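Local coordinates for protein putative fumarylpyruvate hydrolase (Burkholderia cenocepacia, PDB 4MAQ) that is a putative hydrolase of the fumarylacetoacetate hydrolase (FAH) superfamily, with the mixed beta-sheet fold of that family, at residues 86-91 with 211-216. Sequence-based numbering, arbitrary orientation. Where two conformers were deposited one is given.
Sequences HHEIEL and AGVGAL
His87 N donates a nearly straight hydrogen bond to Gly214 O (3.0 Å, 160° at the hydrogen), the one direct hydrogen bond between 86-91 and 211-216. The same oxygen receives a CA-H...O contact from His86 CA at 3.2 Å and sits above one face of the His87 ring, toward its rim. A chi1 of 56° sets His87 CG between the backbone N and carbonyl carbon and brings the ring over to Gly214. A water bridges His87 NE2 (2.7 Å) and Ala215 O, while ND1 is hydrogen-bonded to Gln175 OE1, so both ring nitrogens are held and the ring's rotation is probably fixed. The His86 ring lies over the other strand's backbone, Gly214 CA making a CH-pi contact 4.3 Å from the ring centroid. Van der Waals contacts flank these: Leu216 CD2 packs on His87 CD2 at 3.6 Å, the two side chains crossing at about a right angle, and Val213 CG2 touches His86 ND1, Glu88 CG and His87 O. His87 O is buried with no hydrogen-bond partner and meets a CA-H...O contact from Val213 CA at 3.5 Å. Strand axes 114° apart mark a short, splayed antiparallel pairing, by which 214-216 joins the edge of strand 85-95 in the mixed beta-sheet of an FAH-family fold.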
ATOM      1  N   HIS B  86     -15.602 -11.260  -0.361  1.00  9.60           N
ATOM      2  CA  HIS B  86     -16.489 -10.751  -1.404  1.00 10.61           C
ATOM      3  C   HIS B  86     -15.763 -10.440  -2.700  1.00 10.41           C
ATOM      4  O   HIS B  86     -14.569 -10.114  -2.678  1.00 11.55           O
ATOM      5  CB  HIS B  86     -17.241  -9.516  -0.918  1.00 12.83           C
ATOM      6  CG  HIS B  86     -18.386  -9.869  -0.019  1.00 15.76           C
ATOM      7  ND1 HIS B  86     -19.548  -9.134   0.043  1.00 23.11           N
ATOM      8  CD2 HIS B  86     -18.556 -10.912   0.831  1.00 17.88           C
ATOM      9  CE1 HIS B  86     -20.372  -9.690   0.913  1.00 23.50           C
ATOM     10  NE2 HIS B  86     -19.797 -10.777   1.397  1.00 20.18           N
ATOM     11  N   HIS B  87     -16.505 -10.500  -3.810  1.00  9.87           N
ATOM     12  CA  HIS B  87     -15.990 -10.148  -5.141  1.00  9.38           C
ATOM     13  C   HIS B  87     -16.580  -8.840  -5.633  1.00  9.36           C
ATOM     14  O   HIS B  87     -17.755  -8.560  -5.401  1.00 10.55           O
ATOM     15  CB  HIS B  87     -16.352 -11.235  -6.181  1.00  9.85           C
ATOM     16  CG  HIS B  87     -17.830 -11.527  -6.286  1.00 10.06           C
ATOM     17  ND1 HIS B  87     -18.720 -10.698  -6.947  1.00 10.25           N
ATOM     18  CD2 HIS B  87     -18.571 -12.551  -5.794  1.00 11.46           C
ATOM     19  CE1 HIS B  87     -19.938 -11.223  -6.878  1.00 10.93           C
ATOM     20  NE2 HIS B  87     -19.877 -12.332  -6.158  1.00 12.68           N
ATOM     21  N   GLU B  88     -15.756  -8.077  -6.345  1.00  9.73           N
ATOM     22  CA  GLU B  88     -16.208  -6.921  -7.116  0.50  9.20           C
ATOM     23  C   GLU B  88     -15.454  -6.891  -8.439  1.00  8.85           C
ATOM     24  O   GLU B  88     -14.244  -6.608  -8.465  1.00  9.41           O
ATOM     25  CB  GLU B  88     -15.958  -5.613  -6.365  0.50 10.98           C
ATOM     26  CG  GLU B  88     -16.821  -5.435  -5.138  0.50 12.58           C
ATOM     27  CD  GLU B  88     -16.321  -4.316  -4.273  0.50 15.08           C
ATOM     28  OE1 GLU B  88     -16.141  -3.207  -4.805  0.50 20.17           O
ATOM     29  OE2 GLU B  88     -16.081  -4.548  -3.081  0.50 14.97           O
ATOM     30  N   ILE B  89     -16.155  -7.172  -9.541  1.00  8.05           N
ATOM     31  CA  ILE B  89     -15.546  -7.120 -10.885  1.00  8.70           C
ATOM     32  C   ILE B  89     -15.266  -5.652 -11.289  1.00  7.92           C
ATOM     33  O   ILE B  89     -16.126  -4.786 -11.101  1.00  8.86           O
ATOM     34  CB  ILE B  89     -16.488  -7.778 -11.935  1.00 10.01           C
ATOM     35  CG1 ILE B  89     -15.838  -7.865 -13.318  1.00 11.19           C
ATOM     36  CG2 ILE B  89     -17.848  -7.080 -12.048  1.00 10.64           C
ATOM     37  CD1 ILE B  89     -14.801  -8.945 -13.360  1.00 11.92           C
ATOM     38  N   GLU B  90     -14.089  -5.379 -11.862  1.00  7.76           N
ATOM     39  CA  GLU B  90     -13.703  -3.992 -12.217  1.00  8.12           C
ATOM     40  C   GLU B  90     -12.854  -3.941 -13.469  1.00  7.56           C
ATOM     41  O   GLU B  90     -12.026  -4.815 -13.679  1.00  8.68           O
ATOM     42  CB  GLU B  90     -12.947  -3.336 -11.063  1.00  9.12           C
ATOM     43  CG  GLU B  90     -13.695  -3.513  -9.756  1.00 10.46           C
ATOM     44  CD  GLU B  90     -13.407  -2.518  -8.671  1.00 11.10           C
ATOM     45  OE1 GLU B  90     -12.768  -1.478  -8.897  1.00 12.03           O
ATOM     46  OE2 GLU B  90     -13.913  -2.808  -7.568  1.00 12.84           O
ATOM     47  N   LEU B  91     -13.025  -2.869 -14.246  1.00  7.63           N
ATOM     48  CA  LEU B  91     -12.065  -2.491 -15.279  1.00  7.64           C
ATOM     49  C   LEU B  91     -10.800  -1.938 -14.616  1.00  7.47           C
ATOM     50  O   LEU B  91     -10.878  -1.051 -13.776  1.00  8.37           O
ATOM     51  CB  LEU B  91     -12.649  -1.455 -16.254  1.00  7.84           C
ATOM     52  CG  LEU B  91     -11.686  -0.994 -17.345  1.00  8.28           C
ATOM     53  CD1 LEU B  91     -11.496  -2.081 -18.386  1.00  9.49           C
ATOM     54  CD2 LEU B  91     -12.217   0.274 -17.997  1.00 10.31           C
ATOM     55  N   ALA B 211     -23.458  -3.333  -9.636  1.00 15.90           N
ATOM     56  CA  ALA B 211     -24.169  -3.994  -8.551  1.00 16.06           C
ATOM     57  C   ALA B 211     -23.865  -5.492  -8.487  1.00 16.30           C
ATOM     58  O   ALA B 211     -23.383  -6.112  -9.449  1.00 16.18           O
ATOM     59  CB  ALA B 211     -25.671  -3.764  -8.692  1.00 19.24           C
ATOM     60  N   GLY B 212     -24.148  -6.068  -7.338  1.00 17.44           N
ATOM     61  CA  GLY B 212     -24.111  -7.518  -7.209  1.00 16.48           C
ATOM     62  C   GLY B 212     -22.915  -8.060  -6.459  1.00 16.73           C
ATOM     63  O   GLY B 212     -22.663  -9.278  -6.480  1.00 17.35           O
ATOM     64  N   VAL B 213     -22.178  -7.182  -5.778  1.00 15.25           N
ATOM     65  CA  VAL B 213     -21.130  -7.629  -4.847  1.00 17.04           C
ATOM     66  C   VAL B 213     -21.712  -8.737  -3.970  1.00 16.46           C
ATOM     67  O   VAL B 213     -22.842  -8.627  -3.475  1.00 18.22           O
ATOM     68  CB  VAL B 213     -20.592  -6.466  -3.949  1.00 17.39           C
ATOM     69  CG1 VAL B 213     -21.731  -5.786  -3.184  1.00 20.22           C
ATOM     70  CG2 VAL B 213     -19.538  -6.967  -2.952  1.00 17.62           C
ATOM     71  N   GLY B 214     -20.960  -9.825  -3.797  1.00 15.34           N
ATOM     72  CA  GLY B 214     -21.437 -10.954  -3.006  1.00 16.17           C
ATOM     73  C   GLY B 214     -20.274 -11.824  -2.609  1.00 12.97           C
ATOM     74  O   GLY B 214     -19.132 -11.528  -2.942  1.00 12.64           O
ATOM     75  N   ALA B 215     -20.558 -12.894  -1.876  1.00 12.92           N
ATOM     76  CA  ALA B 215     -19.513 -13.751  -1.303  1.00 12.99           C
ATOM     77  C   ALA B 215     -18.981 -14.825  -2.260  1.00 11.75           C
ATOM     78  O   ALA B 215     -19.700 -15.306  -3.151  1.00 15.09           O
ATOM     79  CB  ALA B 215     -20.038 -14.401  -0.036  1.00 15.30           C
ATOM     80  N   LEU B 216     -17.731 -15.222  -2.025  1.00 12.11           N
ATOM     81  CA  LEU B 216     -17.075 -16.369  -2.674  1.00 10.32           C
ATOM     82  C   LEU B 216     -16.781 -17.408  -1.612  1.00 11.06           C
ATOM     83  O   LEU B 216     -16.258 -17.069  -0.554  1.00 12.39           O
ATOM     84  CB  LEU B 216     -15.752 -15.952  -3.315  1.00 11.09           C
ATOM     85  CG  LEU B 216     -15.854 -14.968  -4.472  1.00  9.92           C
ATOM     86  CD1 LEU B 216     -14.445 -14.531  -4.899  1.00 11.90           C
ATOM     87  CD2 LEU B 216     -16.658 -15.563  -5.618  1.00 11.75           C
TER
HETATM   88  O   HOH W   1     -21.554 -14.146  -5.010  1.00 19.47           O